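Local coordinates for DNA mismatch repair protein MutS (Thermus aquaticus, PDB 1EWQ) that takes part in DNA mismatch repair, binding heteroduplex DNA and ATP and showing a weak ATPase activity, at residues D192-R195 with K196-V200; Y167-L170 with F171-R174; A223-A226 with Y227-T231; L660-E663 with V664-T668; D25-P28 with D29-L32. All blocks are in the same frame, centred on the assembly; numbering follows the deposited sequence.

Contact 1: D192-R195 with K196-V200; sequences DEFR and KRFPV
Phe194 and Phe198, four residues apart at the C-terminal end of helix 188-197, supply the apolar part of this contact. Phe198 CB lies over one face of the Phe194 ring, 4.1 Å from its centroid and 25° off the normal, which meets the geometry of a CH-pi contact. The two rings have centroids 5.1 Å apart and planes inclined by 28°, yet they are offset enough that little ring area is shared; Phe198 CD1 stands above the rim of Phe194, 3.8 Å from CE1. With Phe194 CG anti to the backbone N (chi1 -172°), the ring lies beside its own carbonyl carbon, which puts its face against Phe198 CB.

The main-chain bonds are helical: Lys196 N to Asp192 O at 3.0 Å, Arg197 N to Glu193 O at 3.2 Å and Phe198 N to Phe194 O at 2.7 Å. The last is the shortest of the three and comes just where Phe198 leaves helical angles.

Charged groups pair poorly inside the stretch, Asp192 OD1 and Lys196 NZ being 6.3 Å apart. Arg197 instead bridges to Glu254 and Glu193 to Lys163, so backbone bonds and aromatic carbon close the helix end while these two charges serve other parts of the fold.

Contact 2: Y167-L170 with F171-R174; sequences YDEL and FRHR
Leu170 O, where helix 163-173 ends, takes a hydrogen bond from His173 N at 3.1 Å and a weak one from Arg174 N at 3.2 Å, the latter amide also bonding Phe171 O. Arg174 then takes positive phi. The short side-chain bond is the salt bridge of Arg172 NH1 to Glu169 OE2, 2.6 Å, with the oxygen 1° out of the guanidinium plane although carboxylate and guanidinium planes are 69° apart. A bend at chi2 (-50°) turns the Glu169 carboxylate toward Arg172 and His173 of the following turn. Its OE1 meets His173 NE2 weakly at 3.5 Å and also bonds Tyr244 OH. With an alanine at Arg172, Glu169 OE2 would probably lose its charged mate in a buried place, and Met250 O the N-H it receives from NH2. Leu170 CD1 touches the guanidinium edge of Arg174, 3.7 Å from NH2. Around the helix, Tyr167 packs on helix 188-197, Phe171 on helix 254-259, and Glu169 and Leu170 on strand 143-149, whose Phe147 stacks with the His173 ring.

Contact 3: A223-A226 with Y227-T231; sequences ALLA and YAQRT
The Arg230 guanidinium turns back over the preceding helical turn, so that Ala226 O approaches it obliquely, 3.8 Å from NE and likewise 3.8 Å from NH2, too far for a hydrogen bond. A bend at chi3 (-40°) brings the group round. The Tyr227 ring takes another course: its CG is anti to the backbone N (chi1 -164°), which leads the ring away from residues 223-226 while CB stays 3.3 Å from Ala223 O. Its OH makes weak hydrogen bonds with Glu177 and Ser203. The helical bonds beneath are regular, Tyr227 N to Ala223 O and Ala228 N to Leu224 O both at 2.9 Å, but Arg230 N to Ala226 O is stretched to 3.4 Å and weak. Thr231 OG1 donates to Ala228 O at 2.9 Å, satisfying a buried hydroxyl within the helix. Helix 215-232 lies against a mixed sheet: Leu224 and Tyr227 rest on strand 134-139, Leu224 and Ala228 on strand 143-149, Ala223 and Tyr227 on strand 177-180.

Contact 4: L660-E663 with V664-T668; sequences LLDE and VGRGT. With SO4 (sulfate ion), chain I.
Glu663 and Arg666 form a salt bridge in the P-loop NTPase domain, where strand 657-662 runs into the loop before helix 670-687. The run of hydrophobic residues closing in Asp662 and Glu663 is consistent with a Walker B motif, and Glu663 lies beside Asn585, a predicted ATP-binding residue. Arg666 NH2 meets Glu663 OE1 at 2.6 Å on the anti lone pair, away from the other oxygen; the oxygen is 4° from the guanidinium plane, while the carboxylate plane is turned 80° to it. Arg666 CG sits between the backbone N and the carbonyl carbon (chi1 54°), which sends the chain back along Glu663. Asp662 OD1 is 4.0 Å from NH2, a long pairing of charges with no N-H aimed at it. A bridging water serves instead, donating to Asp662 OD1 at 2.9 Å and accepting from Arg666 NH2 at 2.6 Å.

A leucine in place of Arg666 would probably deprive Glu663 and Glu642 of their shared charged partner and the water of its donor. The loop itself needs Gly665, since a side chain there would collide with the Val664 carbonyl oxygen at these backbone angles. Nearby, Val664 CG2 packs on Leu661 CB at 3.9 Å. Farther along, Thr668 OG1 gives a weak 3.2 Å bond to O1 of a sulfate that Tyr737 N of the second subunit also binds.

Contact 5: D25-P28 with D29-L32; sequences DQYP and DYLL
Tyr27 and Tyr30 meet across a tight reversal of the chain, and their rings make a T-shaped pair. The centroids are 5.9 Å apart and the planes stand at 83°, with the edge of Tyr27 directed at the face of Tyr30. Both CG atoms are anti to their carbonyl carbons (chi1 -57° and -62°), which lets the two rings leave the turn together. At the root of the pair, Tyr27 CB packs 3.8 Å from Tyr30 CD1 and 4.0 Å from Tyr30 CB. Leu115 of strand 110-116 touches both tyrosines, so the aromatic pair is backed by the sheet.

The polar part is a single main-chain hydrogen bond across the segments, Tyr30 N to Tyr27 O at 3.0 Å, which closes the turn. Pro28 is the second residue of the turn, where its ring restricts phi and no N-H is needed. Within the turn, Asp29 O accepts a hydrogen bond from Arg91 NH1, which ties this exposed corner to the loop before strand 92-97.

Residues 27 to 30 therefore form a type I beta turn with proline in its second position, joining the end of helix 15-26 to strand 31-36 within the mixed sheet of MutS domain I.

In the fold
From the N terminus, contact 5 comes first, closing the turn between helix 15-26 and strand 31-36. Contact 2 follows at the end of helix 163-173, contact 1 at the end of helix 188-197, contact 3 within helix 215-232, and contact 4 in the loop between strand 657-662 and helix 670-687. Each is local, and they run in series without nesting or crossing. Contacts 1 and 2, centres 12 Å apart, join two helices of domain II: Glu193 OE2 probably bonds Tyr167 OH at 3.2 Å. Contacts 3 and 5 meet where Tyr227 OH packs 3.6 Å from Tyr30 OH. Contact 4, in the ATPase domain, touches none of the others.

Contact 1: D192-R195 with K196-V200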
loop_
_atom_site.group_PDB
_atom_site.type_symbol
_atom_site.label_atom_id
_atom_site.label_comp_id
_atom_site.label_asym_id
_atom_site.label_seq_id
_atom_site.Cartn_x
_atom_site.Cartn_y
_atom_site.Cartn_z
ATOM N N ASP C 192 23.904 6.487 1.467
ATOM C CA ASP C 192 22.732 7.315 1.220
ATOM C C ASP C 192 22.353 7.282 -0.254
ATOM O O ASP C 192 21.180 7.127 -0.592
ATOM C CB ASP C 192 22.995 8.756 1.662
ATOM C CG ASP C 192 22.902 8.922 3.168
ATOM O OD1 ASP C 192 21.790 8.741 3.721
ATOM O OD2 ASP C 192 23.939 9.224 3.797
ATOM N N GLU C 193 23.346 7.431 -1.127
ATOM C CA GLU C 193 23.098 7.400 -2.563
ATOM C C GLU C 193 22.467 6.062 -2.915
ATOM O O GLU C 193 21.488 6.004 -3.656
ATOM C CB GLU C 193 24.397 7.552 -3.353
ATOM C CG GLU C 193 24.174 7.723 -4.854
ATOM C CD GLU C 193 25.461 7.674 -5.662
ATOM O OE1 GLU C 193 25.497 8.281 -6.755
ATOM O OE2 GLU C 193 26.430 7.019 -5.220
ATOM N N PHE C 194 23.033 4.991 -2.366
ATOM C CA PHE C 194 22.537 3.647 -2.623
ATOM C C PHE C 194 21.116 3.457 -2.114
ATOM O O PHE C 194 20.254 2.961 -2.837
ATOM C CB PHE C 194 23.431 2.600 -1.963
ATOM C CG PHE C 194 23.077 1.194 -2.339
ATOM C CD1 PHE C 194 23.648 0.596 -3.453
ATOM C CD2 PHE C 194 22.120 0.489 -1.619
ATOM C CE1 PHE C 194 23.268 -0.684 -3.849
ATOM C CE2 PHE C 194 21.730 -0.792 -2.007
ATOM C CZ PHE C 194 22.305 -1.379 -3.124
ATOM N N ARG C 195 20.880 3.840 -0.863
ATOM C CA ARG C 195 19.559 3.691 -0.264
ATOM C C ARG C 195 18.475 4.411 -1.049
ATOM O O ARG C 195 17.364 3.903 -1.197
ATOM C CB ARG C 195 19.553 4.203 1.183
ATOM C CG ARG C 195 20.037 3.200 2.222
ATOM C CD ARG C 195 19.343 3.457 3.562
ATOM N NE ARG C 195 19.589 2.398 4.541
ATOM C CZ ARG C 195 20.624 2.369 5.378
ATOM N NH1 ARG C 195 21.523 3.346 5.366
ATOM N NH2 ARG C 195 20.766 1.357 6.224
ATOM N N LYS C 196 18.793 5.599 -1.551
ATOM C CA LYS C 196 17.815 6.365 -2.310
ATOM C C LYS C 196 17.475 5.695 -3.631
ATOM O O LYS C 196 16.305 5.587 -3.997
ATOM C CB LYS C 196 18.320 7.788 -2.563
ATOM C CG LYS C 196 17.547 8.848 -1.787
ATOM C CD LYS C 196 17.596 8.590 -0.279
ATOM C CE LYS C 196 16.637 9.497 0.490
ATOM N NZ LYS C 196 16.946 10.951 0.326
ATOM N N ARG C 197 18.496 5.224 -4.336
ATOM C CA ARG C 197 18.277 4.588 -5.622
ATOM C C ARG C 197 17.765 3.156 -5.495
ATOM O O ARG C 197 16.957 2.713 -6.306
ATOM C CB ARG C 197 19.564 4.634 -6.448
ATOM C CG ARG C 197 19.414 4.055 -7.835
ATOM C CD ARG C 197 20.523 4.521 -8.759
ATOM N NE ARG C 197 20.530 3.750 -9.997
ATOM C CZ ARG C 197 21.377 3.947 -10.997
ATOM N NH1 ARG C 197 22.289 4.905 -10.912
ATOM N NH2 ARG C 197 21.330 3.169 -12.072
ATOM N N PHE C 198 18.219 2.436 -4.473
ATOM C CA PHE C 198 17.779 1.062 -4.278
ATOM C C PHE C 198 17.135 0.854 -2.915
ATOM O O PHE C 198 17.816 0.630 -1.917
ATOM C CB PHE C 198 18.953 0.094 -4.451
ATOM C CG PHE C 198 19.569 0.139 -5.816
ATOM C CD1 PHE C 198 20.631 0.997 -6.090
ATOM C CD2 PHE C 198 19.058 -0.644 -6.846
ATOM C CE1 PHE C 198 21.175 1.077 -7.379
ATOM C CE2 PHE C 198 19.593 -0.570 -8.136
ATOM C CZ PHE C 198 20.654 0.292 -8.400
ATOM N N PRO C 199 15.798 0.907 -2.864
ATOM C CA PRO C 199 15.032 0.728 -1.626
ATOM C C PRO C 199 15.048 -0.703 -1.072
ATOM O O PRO C 199 14.391 -0.991 -0.073
ATOM C CB PRO C 199 13.636 1.168 -2.036
ATOM C CG PRO C 199 13.560 0.678 -3.449
ATOM C CD PRO C 199 14.895 1.120 -4.009
ATOM N N VAL C 200 15.804 -1.587 -1.711
ATOM C CA VAL C 200 15.887 -2.983 -1.290
ATOM C C VAL C 200 16.462 -3.169 0.116
ATOM O O VAL C 200 17.198 -2.319 0.607
ATOM C CB VAL C 200 16.757 -3.799 -2.269
ATOM C CG1 VAL C 200 16.579 -5.276 -2.014
ATOM C CG2 VAL C 200 16.383 -3.463 -3.700
#

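Contact 2: Y167-L170 with F171-R174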
loop_
_atom_site.group_PDB
_atom_site.type_symbol
_atom_site.label_atom_id
_atom_site.label_comp_id
_atom_site.label_asym_id
_atom_site.label_seq_id
_atom_site.Cartn_x
_atom_site.Cartn_y
_atom_site.Cartn_z
ATOM N N TYR C 167 25.694 0.118 -10.620
ATOM C CA TYR C 167 24.282 0.364 -10.383
ATOM C C TYR C 167 23.397 -0.183 -11.494
ATOM O O TYR C 167 22.371 -0.799 -11.206
ATOM C CB TYR C 167 24.016 1.858 -10.174
ATOM C CG TYR C 167 24.540 2.391 -8.847
ATOM C CD1 TYR C 167 25.090 1.530 -7.891
ATOM C CD2 TYR C 167 24.489 3.751 -8.552
ATOM C CE1 TYR C 167 25.585 2.015 -6.669
ATOM C CE2 TYR C 167 24.976 4.246 -7.341
ATOM C CZ TYR C 167 25.523 3.372 -6.406
ATOM O OH TYR C 167 26.024 3.870 -5.222
ATOM N N ASP C 168 23.783 0.015 -12.753
ATOM C CA ASP C 168 22.971 -0.507 -13.848
ATOM C C ASP C 168 22.903 -2.025 -13.839
ATOM O O ASP C 168 21.850 -2.600 -14.094
ATOM C CB ASP C 168 23.496 -0.052 -15.212
ATOM C CG ASP C 168 23.113 1.369 -15.541
ATOM O OD1 ASP C 168 22.069 1.840 -15.048
ATOM O OD2 ASP C 168 23.851 2.009 -16.312
ATOM N N GLU C 169 24.029 -2.676 -13.559
ATOM C CA GLU C 169 24.054 -4.132 -13.526
ATOM C C GLU C 169 23.152 -4.624 -12.418
ATOM O O GLU C 169 22.457 -5.622 -12.567
ATOM C CB GLU C 169 25.468 -4.671 -13.280
ATOM C CG GLU C 169 26.193 -5.129 -14.519
ATOM C CD GLU C 169 25.377 -6.081 -15.384
ATOM O OE1 GLU C 169 25.108 -7.225 -14.978
ATOM O OE2 GLU C 169 25.003 -5.665 -16.487
ATOM N N LEU C 170 23.174 -3.911 -11.302
ATOM C CA LEU C 170 22.362 -4.272 -10.148
ATOM C C LEU C 170 20.879 -4.109 -10.488
ATOM O O LEU C 170 20.077 -5.010 -10.247
ATOM C CB LEU C 170 22.745 -3.391 -8.945
ATOM C CG LEU C 170 22.216 -3.691 -7.528
ATOM C CD1 LEU C 170 20.712 -3.616 -7.521
ATOM C CD2 LEU C 170 22.672 -5.056 -7.075
ATOM N N PHE C 171 20.520 -2.973 -11.077
ATOM C CA PHE C 171 19.125 -2.724 -11.419
ATOM C C PHE C 171 18.502 -3.742 -12.381
ATOM O O PHE C 171 17.386 -4.203 -12.154
ATOM C CB PHE C 171 18.952 -1.340 -12.019
ATOM C CG PHE C 171 17.530 -0.986 -12.266
ATOM C CD1 PHE C 171 16.753 -0.455 -11.246
ATOM C CD2 PHE C 171 16.943 -1.234 -13.501
ATOM C CE1 PHE C 171 15.412 -0.179 -11.449
ATOM C CE2 PHE C 171 15.593 -0.960 -13.712
ATOM C CZ PHE C 171 14.829 -0.434 -12.689
ATOM N N ARG C 172 19.203 -4.086 -13.456
ATOM C CA ARG C 172 18.640 -5.047 -14.398
ATOM C C ARG C 172 18.340 -6.400 -13.735
ATOM O O ARG C 172 17.560 -7.181 -14.261
ATOM C CB ARG C 172 19.561 -5.235 -15.627
ATOM C CG ARG C 172 21.050 -5.162 -15.333
ATOM C CD ARG C 172 21.975 -5.722 -16.437
ATOM N NE ARG C 172 21.500 -5.562 -17.816
ATOM C CZ ARG C 172 22.310 -5.479 -18.874
ATOM N NH1 ARG C 172 23.630 -5.524 -18.700
ATOM N NH2 ARG C 172 21.818 -5.380 -20.108
ATOM N N HIS C 173 18.945 -6.676 -12.582
ATOM C CA HIS C 173 18.693 -7.944 -11.895
ATOM C C HIS C 173 17.619 -7.838 -10.830
ATOM O O HIS C 173 17.103 -8.852 -10.374
ATOM C CB HIS C 173 19.972 -8.484 -11.258
ATOM C CG HIS C 173 20.980 -8.973 -12.251
ATOM N ND1 HIS C 173 20.976 -10.261 -12.744
ATOM C CD2 HIS C 173 21.998 -8.336 -12.871
ATOM C CE1 HIS C 173 21.951 -10.394 -13.625
ATOM N NE2 HIS C 173 22.586 -9.239 -13.721
ATOM N N ARG C 174 17.281 -6.613 -10.440
ATOM C CA ARG C 174 16.274 -6.381 -9.420
ATOM C C ARG C 174 16.406 -7.374 -8.263
ATOM O O ARG C 174 15.505 -8.182 -8.006
ATOM C CB ARG C 174 14.871 -6.449 -10.046
ATOM C CG ARG C 174 14.539 -5.255 -10.976
ATOM C CD ARG C 174 14.524 -3.904 -10.215
ATOM N NE ARG C 174 15.789 -3.667 -9.525
ATOM C CZ ARG C 174 15.991 -2.759 -8.570
ATOM N NH1 ARG C 174 15.007 -1.956 -8.165
ATOM N NH2 ARG C 174 17.182 -2.676 -7.993
#

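Contact 3: A223-A226 with Y227-T231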
loop_
_atom_site.group_PDB
_atom_site.type_symbol
_atom_site.label_atom_id
_atom_site.label_comp_id
_atom_site.label_asym_id
_atom_site.label_seq_id
_atom_site.Cartn_x
_atom_site.Cartn_y
_atom_site.Cartn_z
ATOM N N ALA C 223 30.738 -13.195 0.589
ATOM C CA ALA C 223 29.595 -12.664 1.313
ATOM C C ALA C 223 28.334 -13.468 1.010
ATOM O O ALA C 223 27.598 -13.843 1.925
ATOM C CB ALA C 223 29.380 -11.203 0.953
ATOM N N LEU C 224 28.090 -13.739 -0.269
ATOM C CA LEU C 224 26.902 -14.494 -0.665
ATOM C C LEU C 224 26.878 -15.877 -0.021
ATOM O O LEU C 224 25.859 -16.293 0.532
ATOM C CB LEU C 224 26.841 -14.633 -2.190
ATOM C CG LEU C 224 26.558 -13.369 -3.015
ATOM C CD1 LEU C 224 26.701 -13.694 -4.495
ATOM C CD2 LEU C 224 25.146 -12.846 -2.726
ATOM N N LEU C 225 28.013 -16.572 -0.082
ATOM C CA LEU C 225 28.129 -17.908 0.484
ATOM C C LEU C 225 28.014 -17.946 2.006
ATOM O O LEU C 225 27.377 -18.843 2.561
ATOM C CB LEU C 225 29.443 -18.560 0.037
ATOM C CG LEU C 225 29.504 -18.952 -1.446
ATOM C CD1 LEU C 225 30.907 -19.408 -1.809
ATOM C CD2 LEU C 225 28.486 -20.056 -1.730
ATOM N N ALA C 226 28.615 -16.977 2.686
ATOM C CA ALA C 226 28.552 -16.951 4.141
ATOM C C ALA C 226 27.127 -16.660 4.582
ATOM O O ALA C 226 26.605 -17.302 5.496
ATOM C CB ALA C 226 29.499 -15.890 4.696
ATOM N N TYR C 227 26.491 -15.699 3.922
ATOM C CA TYR C 227 25.126 -15.321 4.263
ATOM C C TYR C 227 24.104 -16.430 3.970
ATOM O O TYR C 227 23.333 -16.810 4.843
ATOM C CB TYR C 227 24.740 -14.041 3.515
ATOM C CG TYR C 227 23.512 -13.354 4.062
ATOM C CD1 TYR C 227 23.559 -12.658 5.271
ATOM C CD2 TYR C 227 22.293 -13.419 3.384
ATOM C CE1 TYR C 227 22.427 -12.047 5.794
ATOM C CE2 TYR C 227 21.146 -12.808 3.899
ATOM C CZ TYR C 227 21.224 -12.126 5.106
ATOM O OH TYR C 227 20.098 -11.535 5.630
ATOM N N ALA C 228 24.106 -16.954 2.748
ATOM C CA ALA C 228 23.149 -17.993 2.363
ATOM C C ALA C 228 23.321 -19.327 3.087
ATOM O O ALA C 228 22.339 -20.008 3.358
ATOM C CB ALA C 228 23.195 -18.211 0.853
ATOM N N GLN C 229 24.555 -19.713 3.393
ATOM C CA GLN C 229 24.781 -20.974 4.090
ATOM C C GLN C 229 24.204 -20.866 5.495
ATOM O O GLN C 229 23.707 -21.836 6.059
ATOM C CB GLN C 229 26.279 -21.308 4.108
ATOM C CG GLN C 229 26.817 -21.450 2.679
ATOM C CD GLN C 229 28.278 -21.873 2.577
ATOM O OE1 GLN C 229 29.157 -21.340 3.264
ATOM N NE2 GLN C 229 28.543 -22.824 1.683
ATOM N N ARG C 230 24.248 -19.661 6.040
ATOM C CA ARG C 230 23.705 -19.400 7.362
ATOM C C ARG C 230 22.186 -19.541 7.299
ATOM O O ARG C 230 21.597 -20.307 8.061
ATOM C CB ARG C 230 24.076 -17.982 7.793
ATOM C CG ARG C 230 23.864 -17.655 9.266
ATOM C CD ARG C 230 24.251 -16.198 9.523
ATOM N NE ARG C 230 25.462 -15.862 8.772
ATOM C CZ ARG C 230 25.997 -14.646 8.666
ATOM N NH1 ARG C 230 25.446 -13.597 9.273
ATOM N NH2 ARG C 230 27.087 -14.481 7.924
ATOM N N THR C 231 21.554 -18.815 6.379
ATOM C CA THR C 231 20.100 -18.862 6.249
ATOM C C THR C 231 19.609 -20.259 5.903
ATOM O O THR C 231 18.665 -20.763 6.512
ATOM C CB THR C 231 19.572 -17.870 5.166
ATOM O OG1 THR C 231 20.012 -18.284 3.865
ATOM C CG2 THR C 231 20.072 -16.461 5.438
#

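Contact 4: L660-E663 with V664-T668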
loop_
_atom_site.group_PDB
_atom_site.type_symbol
_atom_site.label_atom_id
_atom_site.label_comp_id
_atom_site.label_asym_id
_atom_site.label_seq_id
_atom_site.Cartn_x
_atom_site.Cartn_y
_atom_site.Cartn_z
ATOM N N LEU C 660 18.079 7.690 -27.994
ATOM C CA LEU C 660 16.748 8.285 -28.111
ATOM C C LEU C 660 16.649 9.551 -27.272
ATOM O O LEU C 660 16.608 9.477 -26.048
ATOM C CB LEU C 660 15.673 7.289 -27.652
ATOM C CG LEU C 660 15.575 5.912 -28.335
ATOM C CD1 LEU C 660 14.354 5.158 -27.771
ATOM C CD2 LEU C 660 15.434 6.069 -29.829
ATOM N N LEU C 661 16.623 10.712 -27.924
ATOM C CA LEU C 661 16.536 11.975 -27.200
ATOM C C LEU C 661 15.172 12.614 -27.392
ATOM O O LEU C 661 14.661 12.720 -28.505
ATOM C CB LEU C 661 17.637 12.939 -27.643
ATOM C CG LEU C 661 19.084 12.430 -27.570
ATOM C CD1 LEU C 661 20.029 13.581 -27.920
ATOM C CD2 LEU C 661 19.391 11.873 -26.181
ATOM N N ASP C 662 14.601 13.046 -26.275
ATOM C CA ASP C 662 13.274 13.645 -26.235
ATOM C C ASP C 662 13.361 15.078 -25.714
ATOM O O ASP C 662 13.416 15.306 -24.507
ATOM C CB ASP C 662 12.395 12.775 -25.323
ATOM C CG ASP C 662 10.975 13.295 -25.172
ATOM O OD1 ASP C 662 10.538 13.487 -24.006
ATOM O OD2 ASP C 662 10.295 13.488 -26.200
ATOM N N GLU C 663 13.397 16.033 -26.642
ATOM C CA GLU C 663 13.442 17.457 -26.318
ATOM C C GLU C 663 14.629 17.916 -25.453
ATOM O O GLU C 663 14.479 18.727 -24.532
ATOM C CB GLU C 663 12.110 17.877 -25.675
ATOM C CG GLU C 663 10.875 17.356 -26.434
ATOM C CD GLU C 663 9.553 17.913 -25.915
ATOM O OE1 GLU C 663 9.379 18.004 -24.686
ATOM O OE2 GLU C 663 8.677 18.247 -26.739
ATOM N N VAL C 664 15.812 17.398 -25.755
ATOM C CA VAL C 664 17.014 17.795 -25.031
ATOM C C VAL C 664 17.274 19.272 -25.355
ATOM O O VAL C 664 17.293 19.665 -26.528
ATOM C CB VAL C 664 18.220 16.906 -25.453
ATOM C CG1 VAL C 664 19.544 17.550 -25.059
ATOM C CG2 VAL C 664 18.096 15.550 -24.780
ATOM N N GLY C 665 17.444 20.086 -24.314
ATOM C CA GLY C 665 17.681 21.514 -24.497
ATOM C C GLY C 665 16.690 22.373 -23.725
ATOM O O GLY C 665 16.926 23.554 -23.474
ATOM N N ARG C 666 15.562 21.768 -23.367
ATOM C CA ARG C 666 14.498 22.422 -22.600
ATOM C C ARG C 666 15.030 22.781 -21.207
ATOM O O ARG C 666 16.041 22.250 -20.759
ATOM C CB ARG C 666 13.334 21.445 -22.399
ATOM C CG ARG C 666 13.860 20.150 -21.769
ATOM C CD ARG C 666 12.854 19.305 -20.998
ATOM N NE ARG C 666 11.829 18.711 -21.840
ATOM C CZ ARG C 666 11.238 17.547 -21.581
ATOM N NH1 ARG C 666 11.581 16.845 -20.510
ATOM N NH2 ARG C 666 10.281 17.099 -22.379
ATOM N N GLY C 667 14.329 23.674 -20.522
ATOM C CA GLY C 667 14.720 24.035 -19.177
ATOM C C GLY C 667 15.623 25.236 -18.980
ATOM O O GLY C 667 15.983 25.529 -17.844
ATOM N N THR C 668 16.001 25.922 -20.054
ATOM C CA THR C 668 16.860 27.095 -19.920
ATOM C C THR C 668 16.403 28.239 -20.827
ATOM O O THR C 668 15.250 28.278 -21.257
ATOM C CB THR C 668 18.334 26.740 -20.228
ATOM O OG1 THR C 668 19.173 27.871 -19.944
ATOM C CG2 THR C 668 18.496 26.323 -21.678
HETATM S S SO4 I . 19.500 30.669 -17.610
HETATM O O1 SO4 I . 19.123 29.344 -17.079
HETATM O O2 SO4 I . 20.472 31.296 -16.699
HETATM O O3 SO4 I . 20.108 30.498 -18.949
HETATM O O4 SO4 I . 18.311 31.537 -17.725
HETATM O O HOH W 1 9.149 14.839 -21.790
#

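Contact 5: D25-P28 with D29-L32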
loop_
_atom_site.group_PDB
_atom_site.type_symbol
_atom_site.label_atom_id
_atom_site.label_comp_id
_atom_site.label_asym_id
_atom_site.label_seq_id
_atom_site.Cartn_x
_atom_site.Cartn_y
_atom_site.Cartn_z
ATOM N N ASP C 25 19.111 -13.561 21.322
ATOM C CA ASP C 25 20.257 -12.655 21.274
ATOM C C ASP C 25 21.287 -13.027 20.213
ATOM O O ASP C 25 22.063 -12.184 19.776
ATOM C CB ASP C 25 20.926 -12.579 22.649
ATOM C CG ASP C 25 20.044 -11.908 23.689
ATOM O OD1 ASP C 25 19.593 -10.768 23.443
ATOM O OD2 ASP C 25 19.803 -12.517 24.752
ATOM N N GLN C 26 21.291 -14.291 19.804
ATOM C CA GLN C 26 22.214 -14.749 18.777
ATOM C C GLN C 26 21.867 -14.185 17.400
ATOM O O GLN C 26 22.718 -14.153 16.518
ATOM C CB GLN C 26 22.214 -16.279 18.711
ATOM C CG GLN C 26 22.958 -16.940 19.846
ATOM C CD GLN C 26 22.821 -18.448 19.828
ATOM O OE1 GLN C 26 22.922 -19.081 18.776
ATOM N NE2 GLN C 26 22.605 -19.037 21.001
ATOM N N TYR C 27 20.620 -13.754 17.213
ATOM C CA TYR C 27 20.194 -13.192 15.929
ATOM C C TYR C 27 19.454 -11.863 16.106
ATOM O O TYR C 27 18.268 -11.747 15.803
ATOM C CB TYR C 27 19.308 -14.189 15.182
ATOM C CG TYR C 27 19.970 -15.527 14.956
ATOM C CD1 TYR C 27 19.905 -16.532 15.920
ATOM C CD2 TYR C 27 20.678 -15.785 13.782
ATOM C CE1 TYR C 27 20.527 -17.757 15.719
ATOM C CE2 TYR C 27 21.304 -17.003 13.572
ATOM C CZ TYR C 27 21.225 -17.985 14.543
ATOM O OH TYR C 27 21.840 -19.198 14.334
ATOM N N PRO C 28 20.168 -10.838 16.588
ATOM C CA PRO C 28 19.718 -9.469 16.859
ATOM C C PRO C 28 18.858 -8.789 15.797
ATOM O O PRO C 28 17.975 -7.998 16.127
ATOM C CB PRO C 28 21.031 -8.723 17.077
ATOM C CG PRO C 28 21.884 -9.761 17.716
ATOM C CD PRO C 28 21.610 -10.968 16.869
ATOM N N ASP C 29 19.111 -9.081 14.527
ATOM C CA ASP C 29 18.352 -8.440 13.459
ATOM C C ASP C 29 17.270 -9.311 12.838
ATOM O O ASP C 29 16.791 -9.028 11.738
ATOM C CB ASP C 29 19.305 -7.952 12.373
ATOM C CG ASP C 29 20.393 -7.047 12.925
ATOM O OD1 ASP C 29 20.054 -6.019 13.562
ATOM O OD2 ASP C 29 21.588 -7.369 12.719
ATOM N N TYR C 30 16.884 -10.364 13.549
ATOM C CA TYR C 30 15.844 -11.263 13.065
ATOM C C TYR C 30 14.743 -11.361 14.103
ATOM O O TYR C 30 14.987 -11.149 15.294
ATOM C CB TYR C 30 16.394 -12.675 12.831
ATOM C CG TYR C 30 17.469 -12.779 11.780
ATOM C CD1 TYR C 30 18.736 -12.233 11.989
ATOM C CD2 TYR C 30 17.220 -13.420 10.570
ATOM C CE1 TYR C 30 19.723 -12.326 11.017
ATOM C CE2 TYR C 30 18.199 -13.516 9.595
ATOM C CZ TYR C 30 19.443 -12.967 9.825
ATOM O OH TYR C 30 20.406 -13.051 8.857
ATOM N N LEU C 31 13.530 -11.662 13.654
ATOM C CA LEU C 31 12.431 -11.850 14.584
ATOM C C LEU C 31 12.457 -13.348 14.802
ATOM O O LEU C 31 12.234 -14.123 13.869
ATOM C CB LEU C 31 11.090 -11.430 13.982
ATOM C CG LEU C 31 9.918 -11.616 14.951
ATOM C CD1 LEU C 31 10.198 -10.849 16.238
ATOM C CD2 LEU C 31 8.627 -11.135 14.319
ATOM N N LEU C 32 12.754 -13.753 16.032
ATOM C CA LEU C 32 12.842 -15.164 16.367
ATOM C C LEU C 32 11.494 -15.802 16.684
ATOM O O LEU C 32 10.739 -15.305 17.525
ATOM C CB LEU C 32 13.802 -15.346 17.544
ATOM C CG LEU C 32 14.253 -16.775 17.853
ATOM C CD1 LEU C 32 15.702 -16.756 18.291
ATOM C CD2 LEU C 32 13.362 -17.391 18.911
#